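Local coordinates for protein probable acetolactate synthase isozyme III (Small subunit) (Nitrosomonas europaea ATCC 19718, PDB 2PC6) that probably serves as the regulatory small subunit of a larger enzyme, pairing with a second copy of itself through its ACT-type domains, at residues S19-L24 against I70-L75; L9-E14 against L35-T40. One frame throughout, in Å; residues are numbered along the deposited sequence.

Contact 1 (S19-L24 against I70-L75). With CA (calcium ion), chain E.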
ATOM      1  N   SER A  19       7.069  11.452  -8.371  1.00 53.30           N
ATOM      2  CA  SER A  19       6.544  11.926  -9.654  1.00 52.88           C
ATOM      3  C   SER A  19       7.535  11.639 -10.807  1.00 52.05           C
ATOM      4  O   SER A  19       7.114  11.403 -11.942  1.00 52.72           O
ATOM      5  CB  SER A  19       6.195  13.420  -9.630  1.00 52.70           C
ATOM      6  OG  SER A  19       7.407  14.140  -9.710  1.00 51.93           O
ATOM      7  N   ARG A  20       8.838  11.654 -10.511  1.00 50.57           N
ATOM      8  CA  ARG A  20       9.837  11.309 -11.522  1.00 50.30           C
ATOM      9  C   ARG A  20       9.864   9.802 -11.860  1.00 50.06           C
ATOM     10  O   ARG A  20      10.040   9.424 -13.023  1.00 49.88           O
ATOM     11  CB  ARG A  20      11.223  11.837 -11.133  1.00 48.64           C
ATOM     12  CG  ARG A  20      11.339  13.323 -11.456  1.00 50.18           C
ATOM     13  CD  ARG A  20      12.717  13.949 -11.084  1.00 48.04           C
ATOM     14  NE  ARG A  20      12.835  14.191  -9.649  1.00 48.83           N
ATOM     15  CZ  ARG A  20      12.364  15.285  -9.039  1.00 50.73           C
ATOM     16  NH1 ARG A  20      11.721  16.224  -9.739  1.00 47.87           N
ATOM     17  NH2 ARG A  20      12.519  15.437  -7.721  1.00 49.92           N
ATOM     18  N   VAL A  21       9.692   8.949 -10.851  1.00 49.67           N
ATOM     19  CA  VAL A  21       9.606   7.538 -11.085  1.00 49.86           C
ATOM     20  C   VAL A  21       8.327   7.223 -11.879  1.00 50.78           C
ATOM     21  O   VAL A  21       8.353   6.420 -12.813  1.00 50.57           O
ATOM     22  CB  VAL A  21       9.704   6.756  -9.776  1.00 50.68           C
ATOM     23  CG1 VAL A  21       9.216   5.294  -9.958  1.00 47.91           C
ATOM     24  CG2 VAL A  21      11.161   6.798  -9.301  1.00 49.76           C
ATOM     25  N   ALA A  22       7.220   7.896 -11.565  1.00 51.30           N
ATOM     26  CA  ALA A  22       5.971   7.615 -12.292  1.00 51.02           C
ATOM     27  C   ALA A  22       6.038   8.204 -13.680  1.00 51.35           C
ATOM     28  O   ALA A  22       5.449   7.625 -14.616  1.00 52.06           O
ATOM     29  CB  ALA A  22       4.755   8.112 -11.538  1.00 50.69           C
ATOM     30  N   GLY A  23       6.775   9.312 -13.840  1.00 50.13           N
ATOM     31  CA  GLY A  23       6.907   9.928 -15.150  1.00 49.07           C
ATOM     32  C   GLY A  23       7.655   9.044 -16.147  1.00 49.34           C
ATOM     33  O   GLY A  23       7.278   8.911 -17.318  1.00 49.82           O
ATOM     34  N   LEU A  24       8.727   8.428 -15.677  1.00 49.82           N
ATOM     35  CA  LEU A  24       9.511   7.488 -16.480  1.00 50.01           C
ATOM     36  C   LEU A  24       8.622   6.365 -17.093  1.00 49.85           C
ATOM     37  O   LEU A  24       8.711   6.109 -18.284  1.00 49.35           O
ATOM     38  CB  LEU A  24      10.654   6.930 -15.620  1.00 50.15           C
ATOM     39  CG  LEU A  24      11.651   5.926 -16.198  1.00 51.68           C
ATOM     40  CD1 LEU A  24      12.919   5.910 -15.354  1.00 52.76           C
ATOM     41  CD2 LEU A  24      11.034   4.534 -16.244  1.00 50.34           C
ATOM     42  N   ILE A  70      18.940   9.375 -10.358  1.00 51.24           N
ATOM     43  CA  ILE A  70      19.778   9.535  -9.138  1.00 51.62           C
ATOM     44  C   ILE A  70      19.018   9.276  -7.808  1.00 51.17           C
ATOM     45  O   ILE A  70      19.633   8.965  -6.788  1.00 50.99           O
ATOM     46  CB  ILE A  70      20.587  10.879  -9.055  1.00 51.38           C
ATOM     47  CG1 ILE A  70      19.664  12.088  -8.896  1.00 52.19           C
ATOM     48  CG2 ILE A  70      21.557  11.016 -10.233  1.00 52.80           C
ATOM     49  N   GLU A  71      17.695   9.406  -7.821  0.50 50.80           N
ATOM     50  CA  GLU A  71      16.912   9.250  -6.594  0.50 50.49           C
ATOM     51  C   GLU A  71      16.614   7.775  -6.271  0.50 51.10           C
ATOM     52  O   GLU A  71      16.161   7.445  -5.162  0.50 50.90           O
ATOM     53  CB  GLU A  71      15.629  10.086  -6.643  0.50 50.05           C
ATOM     54  CG  GLU A  71      15.846  11.593  -6.442  0.50 47.51           C
ATOM     55  CD  GLU A  71      14.644  12.424  -6.899  0.50 44.78           C
ATOM     56  OE1 GLU A  71      13.887  11.989  -7.795  0.50 42.45           O
ATOM     57  OE2 GLU A  71      14.466  13.534  -6.371  0.50 43.22           O
ATOM     58  N   VAL A  72      16.876   6.904  -7.246  1.00 51.16           N
ATOM     59  CA  VAL A  72      16.793   5.483  -7.062  1.00 50.98           C
ATOM     60  C   VAL A  72      18.169   4.941  -6.647  1.00 51.85           C
ATOM     61  O   VAL A  72      19.138   5.042  -7.376  1.00 50.88           O
ATOM     62  CB  VAL A  72      16.336   4.856  -8.357  1.00 51.67           C
ATOM     63  CG1 VAL A  72      16.580   3.322  -8.350  1.00 50.49           C
ATOM     64  CG2 VAL A  72      14.836   5.231  -8.615  1.00 49.90           C
ATOM     65  N   VAL A  73      18.235   4.361  -5.458  1.00 52.77           N
ATOM     66  CA  VAL A  73      19.517   4.108  -4.791  1.00 53.49           C
ATOM     67  C   VAL A  73      19.968   2.643  -4.917  1.00 53.30           C
ATOM     68  O   VAL A  73      21.122   2.371  -5.236  1.00 53.48           O
ATOM     69  CB  VAL A  73      19.461   4.540  -3.272  1.00 53.94           C
ATOM     70  CG1 VAL A  73      20.747   4.139  -2.549  1.00 54.83           C
ATOM     71  CG2 VAL A  73      19.220   6.055  -3.129  1.00 53.10           C
ATOM     72  N   LYS A  74      19.048   1.720  -4.636  1.00 52.98           N
ATOM     73  CA  LYS A  74      19.220   0.294  -4.877  1.00 52.71           C
ATOM     74  C   LYS A  74      17.914  -0.205  -5.484  1.00 52.85           C
ATOM     75  O   LYS A  74      16.868   0.460  -5.392  1.00 53.26           O
ATOM     76  CB  LYS A  74      19.593  -0.474  -3.585  1.00 52.64           C
ATOM     77  CG  LYS A  74      21.126  -0.599  -3.341  1.00 52.16           C
ATOM     78  N   LEU A  75      17.958  -1.388  -6.081  1.00 52.99           N
ATOM     79  CA  LEU A  75      16.837  -1.897  -6.864  1.00 53.05           C
ATOM     80  C   LEU A  75      17.057  -3.374  -7.144  1.00 53.24           C
ATOM     81  O   LEU A  75      18.143  -3.774  -7.582  1.00 53.00           O
ATOM     82  CB  LEU A  75      16.754  -1.135  -8.203  1.00 52.78           C
ATOM     83  CG  LEU A  75      15.570  -1.504  -9.100  1.00 53.15           C
ATOM     84  CD1 LEU A  75      15.154  -0.379 -10.033  1.00 49.91           C
ATOM     85  CD2 LEU A  75      15.858  -2.808  -9.883  1.00 53.59           C
TER
HETATM   86 CA    CA E 301      20.583   5.534  -9.348  1.00 73.11          CA
HETATM   87  O   HOH W   1      21.713   6.920  -7.640  1.00 58.40           O
HETATM   88  O   HOH W   2      22.796   5.066  -9.389  1.00 74.64           O

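Contact 2 (L9-E14 against L35-T40)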
ATOM      1  N   LEU A   9      12.436  -1.074  -4.629  1.00 55.21           N
ATOM      2  CA  LEU A   9      13.496  -0.092  -4.693  1.00 55.04           C
ATOM      3  C   LEU A   9      13.568   0.831  -3.487  1.00 55.40           C
ATOM      4  O   LEU A   9      12.578   1.039  -2.774  1.00 55.01           O
ATOM      5  CB  LEU A   9      13.493   0.656  -6.034  1.00 55.11           C
ATOM      6  CG  LEU A   9      12.225   1.289  -6.592  1.00 54.51           C
ATOM      7  CD1 LEU A   9      12.169   2.684  -6.037  1.00 57.62           C
ATOM      8  CD2 LEU A   9      12.273   1.381  -8.109  1.00 52.57           C
ATOM      9  N   LEU A  10      14.793   1.286  -3.239  1.00 55.46           N
ATOM     10  CA  LEU A  10      15.092   2.267  -2.250  1.00 56.11           C
ATOM     11  C   LEU A  10      15.206   3.635  -2.924  1.00 56.70           C
ATOM     12  O   LEU A  10      15.892   3.807  -3.938  1.00 56.76           O
ATOM     13  CB  LEU A  10      16.399   1.920  -1.533  1.00 56.05           C
ATOM     14  CG  LEU A  10      16.427   0.980  -0.311  1.00 57.30           C
ATOM     15  CD1 LEU A  10      17.823   0.908   0.241  1.00 57.13           C
ATOM     16  CD2 LEU A  10      15.428   1.329   0.819  1.00 57.63           C
HETATM   17  N   MSE A  11      14.532   4.622  -2.368  1.00 57.66           N
HETATM   18  CA  MSE A  11      14.717   5.949  -2.902  1.00 59.16           C
HETATM   19  C   MSE A  11      14.678   7.065  -1.914  1.00 58.66           C
HETATM   20  O   MSE A  11      14.087   6.943  -0.844  1.00 58.54           O
HETATM   21  CB  MSE A  11      13.745   6.225  -4.031  1.00 60.21           C
HETATM   22  CG  MSE A  11      12.357   5.719  -3.843  1.00 64.45           C
HETATM   23 SE   MSE A  11      11.374   6.984  -4.907  1.00 79.50          SE
HETATM   24  CE  MSE A  11      10.354   8.070  -3.443  1.00 73.33           C
ATOM     25  N   GLU A  12      15.351   8.146  -2.297  1.00 58.76           N
ATOM     26  CA  GLU A  12      15.313   9.425  -1.599  1.00 58.60           C
ATOM     27  C   GLU A  12      13.887   9.826  -1.242  1.00 58.43           C
ATOM     28  O   GLU A  12      13.060  10.072  -2.126  1.00 58.31           O
ATOM     29  CB  GLU A  12      15.954  10.522  -2.463  1.00 58.92           C
ATOM     30  CG  GLU A  12      17.406  10.248  -2.974  1.00 60.22           C
ATOM     31  CD  GLU A  12      18.494  10.140  -1.870  1.00 61.88           C
ATOM     32  OE1 GLU A  12      18.195  10.042  -0.649  1.00 62.56           O
ATOM     33  OE2 GLU A  12      19.682  10.149  -2.243  1.00 61.89           O
ATOM     34  N   ASN A  13      13.594   9.874   0.057  1.00 57.97           N
ATOM     35  CA  ASN A  13      12.295  10.327   0.525  1.00 57.58           C
ATOM     36  C   ASN A  13      12.152  11.854   0.367  1.00 57.62           C
ATOM     37  O   ASN A  13      12.155  12.641   1.352  1.00 57.73           O
ATOM     38  CB  ASN A  13      12.054   9.864   1.955  1.00 57.30           C
ATOM     39  CG  ASN A  13      10.668  10.210   2.451  1.00 57.21           C
ATOM     40  OD1 ASN A  13       9.734  10.484   1.669  1.00 55.76           O
ATOM     41  ND2 ASN A  13      10.526  10.222   3.752  1.00 56.92           N
ATOM     42  N   GLU A  14      12.037  12.277  -0.885  1.00 57.45           N
ATOM     43  CA  GLU A  14      12.000  13.713  -1.187  1.00 58.39           C
ATOM     44  C   GLU A  14      10.943  14.047  -2.249  1.00 59.02           C
ATOM     45  O   GLU A  14      10.429  13.152  -2.938  1.00 58.88           O
ATOM     46  CB  GLU A  14      13.393  14.251  -1.574  1.00 57.20           C
ATOM     47  CG  GLU A  14      13.948  13.626  -2.839  1.00 57.07           C
ATOM     48  CD  GLU A  14      15.347  14.102  -3.210  1.00 57.20           C
ATOM     49  OE1 GLU A  14      16.064  14.648  -2.347  1.00 57.23           O
ATOM     50  OE2 GLU A  14      15.740  13.922  -4.378  1.00 57.16           O
ATOM     51  N   LEU A  35       1.310   0.098  -6.806  1.00 51.81           N
ATOM     52  CA  LEU A  35       2.483   0.744  -6.295  1.00 52.00           C
ATOM     53  C   LEU A  35       2.331   1.057  -4.800  1.00 52.24           C
ATOM     54  O   LEU A  35       1.400   1.742  -4.422  1.00 53.11           O
ATOM     55  CB  LEU A  35       2.733   2.046  -7.079  1.00 51.46           C
ATOM     56  CG  LEU A  35       3.997   2.812  -6.697  1.00 51.63           C
ATOM     57  CD1 LEU A  35       4.640   3.472  -7.897  1.00 51.43           C
ATOM     58  CD2 LEU A  35       3.692   3.859  -5.612  1.00 50.06           C
ATOM     59  N   SER A  36       3.295   0.608  -3.995  1.00 51.75           N
ATOM     60  CA  SER A  36       3.435   0.961  -2.593  1.00 51.79           C
ATOM     61  C   SER A  36       4.733   1.686  -2.325  1.00 50.52           C
ATOM     62  O   SER A  36       5.788   1.234  -2.748  1.00 51.12           O
ATOM     63  CB  SER A  36       3.526  -0.308  -1.769  1.00 52.00           C
ATOM     64  OG  SER A  36       2.393  -0.429  -0.977  1.00 58.49           O
ATOM     65  N   VAL A  37       4.678   2.762  -1.557  1.00 49.22           N
ATOM     66  CA  VAL A  37       5.887   3.434  -1.117  1.00 47.82           C
ATOM     67  C   VAL A  37       5.639   4.014   0.293  1.00 48.15           C
ATOM     68  O   VAL A  37       4.549   4.462   0.593  1.00 48.36           O
ATOM     69  CB  VAL A  37       6.307   4.520  -2.153  1.00 47.72           C
ATOM     70  CG1 VAL A  37       5.213   5.567  -2.343  1.00 46.84           C
ATOM     71  CG2 VAL A  37       7.607   5.189  -1.765  1.00 46.11           C
ATOM     72  N   ALA A  38       6.623   3.959   1.171  1.00 48.52           N
ATOM     73  CA  ALA A  38       6.524   4.547   2.521  1.00 49.44           C
ATOM     74  C   ALA A  38       7.925   4.587   3.095  1.00 49.80           C
ATOM     75  O   ALA A  38       8.804   3.909   2.577  1.00 49.30           O
ATOM     76  CB  ALA A  38       5.570   3.737   3.440  1.00 50.05           C
ATOM     77  N   PRO A  39       8.151   5.398   4.143  1.00 50.81           N
ATOM     78  CA  PRO A  39       9.537   5.545   4.641  1.00 51.50           C
ATOM     79  C   PRO A  39      10.073   4.249   5.222  1.00 52.21           C
ATOM     80  O   PRO A  39       9.292   3.408   5.679  1.00 52.76           O
ATOM     81  CB  PRO A  39       9.410   6.609   5.777  1.00 51.44           C
ATOM     82  CG  PRO A  39       8.121   7.352   5.485  1.00 51.59           C
ATOM     83  CD  PRO A  39       7.202   6.223   4.929  1.00 51.13           C
ATOM     84  N   THR A  40      11.386   4.080   5.194  1.00 52.86           N
ATOM     85  CA  THR A  40      12.022   2.958   5.881  1.00 53.29           C
ATOM     86  C   THR A  40      12.453   3.405   7.288  1.00 54.00           C
ATOM     87  O   THR A  40      12.183   4.553   7.693  1.00 53.55           O
ATOM     88  CB  THR A  40      13.249   2.431   5.084  1.00 53.60           C
ATOM     89  OG1 THR A  40      14.277   3.427   5.057  1.00 52.29           O
ATOM     90  CG2 THR A  40      12.844   2.039   3.644  1.00 52.83           C
TER

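Contact 1 (S19-L24 against I70-L75)
Arg20 on helix 17-28 meets Glu71 side-on, giving one nitrogen to each carboxylate oxygen. Its NE donates to Glu71 OE1 at 3.1 Å, almost straight at 169°. Its NH2 donates to Glu71 OE2 at 3.0 Å and takes the syn lone pair of that oxygen. OE1 is also approached on its syn side, but from well out of the carboxylate plane, because the two flat groups are turned 36° against each other. Both oxygens stay close to the guanidinium plane, so the pairing runs along the edge of the arginine and not over its face. A bend at chi3 (-77°) brings this edge round to Glu71, whose chain runs extended beyond CG. Glu71 was modelled in two conformers; the two-bond pairing describes one of them and is uncertain for the other.

Beside the salt bridge, Val21 and Val72 touch through their CG2 methyls at 4.1 Å, the side chains crossing at about a right angle. Val21 also packs on Leu66 of helix 56-68, on Leu69 and on Met48. It therefore sits between the two helices lying on one face of the ACT-domain sheet, here over the start of edge strand 72-77. The backbone of Val72 faces another task: its O binds calcium at 2.5 Å, together with the carbonyl oxygens of Asn67 and Leu69 and two waters. One of these waters also donates to Ile70 O at 3.0 Å. Held by neutral carbonyls and water, the calcium ion takes no ligand from the Glu71 carboxylate; Arg20 probably offsets part of the negative charge gathered there with nearby Glu14.

Contact 2 (L9-E14 against L35-T40)
Thr40 OG1 lies within hydrogen-bonding reach of two carbonyl oxygens, those of Leu45 and Asp42, which can share its one proton; this ties the end of strand 34-39 to the turn and to the start of strand 45-54. With the hydroxyl committed there, the methyl of Thr40 does the touching: CG2 lies 3.9 Å from Leu10 CD2, the two side chains crossing at about a right angle. CG2 stands anti to the carbonyl carbon of its own residue, the rotation (OG1 chi1 66°) that lets one branch bond to these carbonyls while the other packs on the leucine. Leu10 rests further on Leu163 and Lys164.

Asn13 and Pro39 form the second meeting point. The amide nitrogen ND2 of Asn13 comes within 4.1 Å of Pro39 CG, a van der Waals contact with the CG corner of the ring, the side chains meeting at an oblique angle, while it hydrogen-bonds Pro43 O. Asn13 OD1 accepts a bond from Asn31 ND2 of the second subunit, so both ends of the amide are held. The backbone turns at Asn13 in an inverse gamma turn, closed by a weak bond of 2.7 Å from Glu14 N to Glu12 O.

Strands 3-12 and 34-39 are not neighbours in the 2-3-1-4 ACT-domain sheet; strand 45-54 runs between them, and these contacts reach past it. The short stretches from Leu10 to Asn13 and from Val37 to Thr40 run 91° apart. On the side of helix 17-28, the CE methyl of selenomethionine Met11 approaches Val37 CG2 at 4.3 Å, with Ala17 and Met48 also against Met11. Leu35, Ser36 and Val37 pair antiparallel with a strand of the second subunit.

Overall arrangement
Contacts 1 and 2 belong to one ACT-type domain, with centres 10 Å apart. Strand 3-12, helix 17-28 and strand 34-39 follow one another in the chain, so the segments of the two contacts alternate. They join through the sheet: Val73 N of 70-75 lies 2.8 Å from Leu10 O of 9-14, a probable hydrogen bond between adjacent strands. Glu71 and Glu14 come close at their carboxylates, but the modelled spacing is too short to be trusted. The calcium ion lies at the contact 1 end, about 9 Å from the Met11 side chain. Both contacts reach the second subunit, contact 1 through Ser19 and contact 2 through strand 34-39 and Asn13.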